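Local coordinates for ribulose-bisphosphate carboxylase (PDB 4NAS), which belongs to the family of ribulose-bisphosphate carboxylase large chains, pairing an N-terminal domain with a TIM-barrel catalytic domain that holds bound calcium, at residues A198-I203 with G208-Y213. Residues are numbered along the deposited sequence; the frame is centred on the assembly and turned at random.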
ATOM      1  N   ALA B 198       4.318  22.892 -26.993  1.00 42.06           N
ATOM      2  CA  ALA B 198       4.728  23.626 -28.184  1.00 49.33           C
ATOM      3  C   ALA B 198       5.161  22.693 -29.315  1.00 49.33           C
ATOM      4  O   ALA B 198       4.770  22.887 -30.466  1.00 43.82           O
ATOM      5  CB  ALA B 198       5.830  24.635 -27.854  1.00 54.06           C
ATOM      6  N   LYS B 199       5.958  21.678 -28.983  1.00 48.37           N
ATOM      7  CA  LYS B 199       6.453  20.742 -29.983  1.00 37.01           C
ATOM      8  C   LYS B 199       5.270  20.039 -30.628  1.00 41.64           C
ATOM      9  O   LYS B 199       5.209  19.908 -31.855  1.00 37.59           O
ATOM     10  CB  LYS B 199       7.389  19.722 -29.332  1.00 48.46           C
ATOM     11  CG  LYS B 199       8.132  18.813 -30.298  1.00 37.24           C
ATOM     12  CD  LYS B 199       9.121  19.594 -31.196  1.00 40.96           C
ATOM     13  CE  LYS B 199      10.103  18.636 -31.872  1.00 42.89           C
ATOM     14  NZ  LYS B 199      10.555  19.118 -33.221  1.00 46.81           N
ATOM     15  N   ALA B 200       4.318  19.618 -29.792  1.00 33.62           N
ATOM     16  CA  ALA B 200       3.090  18.992 -30.273  1.00 33.27           C
ATOM     17  C   ALA B 200       2.354  19.877 -31.281  1.00 34.62           C
ATOM     18  O   ALA B 200       1.823  19.385 -32.273  1.00 34.97           O
ATOM     19  CB  ALA B 200       2.158  18.621 -29.101  1.00 30.99           C
ATOM     20  N   ASP B 201       2.333  21.179 -31.017  1.00 43.49           N
ATOM     21  CA  ASP B 201       1.657  22.134 -31.884  1.00 42.60           C
ATOM     22  C   ASP B 201       2.315  22.201 -33.257  1.00 46.84           C
ATOM     23  O   ASP B 201       1.640  22.196 -34.286  1.00 44.46           O
ATOM     24  CB  ASP B 201       1.641  23.517 -31.234  1.00 44.38           C
ATOM     25  CG  ASP B 201       0.571  23.647 -30.171  1.00 55.39           C
ATOM     26  OD1 ASP B 201      -0.436  22.916 -30.254  1.00 58.97           O
ATOM     27  OD2 ASP B 201       0.727  24.482 -29.255  1.00 60.49           O
ATOM     28  N   GLU B 202       3.639  22.273 -33.257  1.00 47.32           N
ATOM     29  CA  GLU B 202       4.411  22.235 -34.481  1.00 54.74           C
ATOM     30  C   GLU B 202       4.092  20.972 -35.275  1.00 51.85           C
ATOM     31  O   GLU B 202       3.769  21.040 -36.459  1.00 52.63           O
ATOM     32  CB  GLU B 202       5.903  22.297 -34.145  1.00 63.04           C
ATOM     33  CG  GLU B 202       6.841  22.095 -35.322  1.00 71.92           C
ATOM     34  CD  GLU B 202       8.289  21.950 -34.877  1.00 78.73           C
ATOM     35  OE1 GLU B 202       8.744  22.768 -34.049  1.00 79.21           O
ATOM     36  OE2 GLU B 202       8.968  21.009 -35.343  1.00 82.33           O
ATOM     37  N   ILE B 203       4.151  19.822 -34.610  1.00 46.89           N
ATOM     38  CA  ILE B 203       4.003  18.540 -35.294  1.00 47.74           C
ATOM     39  C   ILE B 203       2.589  18.295 -35.864  1.00 46.75           C
ATOM     40  O   ILE B 203       2.428  17.673 -36.926  1.00 45.63           O
ATOM     41  CB  ILE B 203       4.477  17.388 -34.383  1.00 45.36           C
ATOM     42  CG1 ILE B 203       5.999  17.425 -34.272  1.00 49.19           C
ATOM     43  CG2 ILE B 203       4.052  16.036 -34.920  1.00 37.60           C
ATOM     44  CD1 ILE B 203       6.533  16.476 -33.229  1.00 46.71           C
ATOM     45  N   GLY B 208      -1.773  16.332 -38.217  1.00 34.27           N
ATOM     46  CA  GLY B 208      -3.192  16.648 -38.122  1.00 34.39           C
ATOM     47  C   GLY B 208      -3.748  16.361 -36.736  1.00 36.52           C
ATOM     48  O   GLY B 208      -4.949  16.460 -36.493  1.00 39.76           O
ATOM     49  N   ARG B 209      -2.855  16.009 -35.823  1.00 33.47           N
ATOM     50  CA  ARG B 209      -3.240  15.665 -34.462  1.00 36.67           C
ATOM     51  C   ARG B 209      -2.269  16.284 -33.473  1.00 36.02           C
ATOM     52  O   ARG B 209      -1.056  16.223 -33.661  1.00 25.58           O
ATOM     53  CB  ARG B 209      -3.252  14.141 -34.310  1.00 35.91           C
ATOM     54  CG  ARG B 209      -3.656  13.629 -32.927  1.00 33.53           C
ATOM     55  CD  ARG B 209      -3.844  12.114 -32.944  1.00 36.83           C
ATOM     56  NE  ARG B 209      -4.896  11.722 -33.877  1.00 43.07           N
ATOM     57  CZ  ARG B 209      -4.706  10.976 -34.968  1.00 48.08           C
ATOM     58  NH1 ARG B 209      -3.500  10.495 -35.263  1.00 42.15           N
ATOM     59  NH2 ARG B 209      -5.733  10.689 -35.757  1.00 46.05           N
ATOM     60  N   ARG B 210      -2.795  16.896 -32.417  1.00 34.08           N
ATOM     61  CA  ARG B 210      -1.929  17.362 -31.345  1.00 38.07           C
ATOM     62  C   ARG B 210      -1.792  16.234 -30.335  1.00 38.60           C
ATOM     63  O   ARG B 210      -2.752  15.876 -29.656  1.00 34.33           O
ATOM     64  CB  ARG B 210      -2.486  18.611 -30.669  1.00 43.21           C
ATOM     65  CG  ARG B 210      -1.585  19.157 -29.581  1.00 50.97           C
ATOM     66  CD  ARG B 210      -2.183  20.397 -28.921  1.00 62.66           C
ATOM     67  NE  ARG B 210      -1.334  20.915 -27.844  1.00 65.88           N
ATOM     68  CZ  ARG B 210      -1.363  20.477 -26.589  1.00 65.92           C
ATOM     69  NH1 ARG B 210      -0.554  21.011 -25.685  1.00 70.63           N
ATOM     70  NH2 ARG B 210      -2.199  19.508 -26.232  1.00 60.90           N
ATOM     71  N   THR B 211      -0.595  15.667 -30.266  1.00 37.36           N
ATOM     72  CA  THR B 211      -0.298  14.535 -29.408  1.00 29.83           C
ATOM     73  C   THR B 211      -0.246  15.008 -27.959  1.00 24.80           C
ATOM     74  O   THR B 211       0.448  15.961 -27.651  1.00 23.23           O
ATOM     75  CB  THR B 211       1.054  13.926 -29.828  1.00 33.28           C
ATOM     76  OG1 THR B 211       0.939  13.368 -31.144  1.00 28.93           O
ATOM     77  CG2 THR B 211       1.512  12.858 -28.873  1.00 21.26           C
ATOM     78  N   ALA B 212      -0.996  14.343 -27.083  1.00 24.61           N
ATOM     79  CA  ALA B 212      -1.121  14.754 -25.680  1.00 28.73           C
ATOM     80  C   ALA B 212      -0.033  14.158 -24.793  1.00 26.32           C
ATOM     81  O   ALA B 212       0.565  13.147 -25.123  1.00 26.95           O
ATOM     82  CB  ALA B 212      -2.493  14.368 -25.149  1.00 28.05           C
ATOM     83  N   TYR B 213       0.212  14.782 -23.650  1.00 22.78           N
ATOM     84  CA  TYR B 213       1.292  14.335 -22.779  1.00 26.14           C
ATOM     85  C   TYR B 213       0.753  13.922 -21.401  1.00 22.33           C
ATOM     86  O   TYR B 213       0.059  14.686 -20.756  1.00 23.21           O
ATOM     87  CB  TYR B 213       2.354  15.439 -22.692  1.00 19.20           C
ATOM     88  CG  TYR B 213       3.506  15.210 -21.719  1.00 21.12           C
ATOM     89  CD1 TYR B 213       4.084  13.959 -21.545  1.00 20.79           C
ATOM     90  CD2 TYR B 213       4.034  16.274 -21.006  1.00 23.92           C
ATOM     91  CE1 TYR B 213       5.128  13.773 -20.656  1.00 19.29           C
ATOM     92  CE2 TYR B 213       5.066  16.107 -20.136  1.00 28.35           C
ATOM     93  CZ  TYR B 213       5.617  14.855 -19.953  1.00 25.27           C
ATOM     94  OH  TYR B 213       6.668  14.732 -19.070  1.00 26.46           O
TER
HETATM   95  O   HOH W   1       1.601  16.416 -32.189  1.00 34.97           O
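Ala200 turns its methyl group onto the returning chain, where CB sits 3.5 Å from Thr211 O and 3.8 Å from Arg210 CG. One residue on, Asp201 meets the same arginine: OD1 lies at the edge of the guanidinium, near its plane, 3.3 Å from Arg210 NE. The N-H to oxygen angle is 128°, a bent and weak hydrogen bond within a salt bridge, and the carboxylate and guanidinium planes are turned 48° apart. Arg210 reaches this spot because CG stands anti to the backbone N (chi1 -178°) and the chain runs extended to NE, which lays CG against the Ala200 methyl and carries NE to the carboxylate.

A water bridges the two backbones. It donates to Ala200 O and to Arg209 O, two acceptors that cannot bond each other, and accepts from Thr211 N, each at 3.0 Å. In the next shell, Thr211 OG1 bonds Val172 O and Arg209 NH1 bonds Gly171 O, tying residues 208-213 to the chain that follows helix 157-168; Phe164 of that helix packs on Ala200. Gly208, with positive phi, makes the turn out of helix 189-207.

This is the loop joining a helix to the next strand of the TIM barrel: the chain leaves helix 189-207, doubles back along it and enters strand 214-216. Ala200 and Thr211, both buried, join by a methyl contact, and a water satisfies two carbonyls and one N-H, whereas the ion pair lies on the exposed side, where solvent probably weakens its attraction.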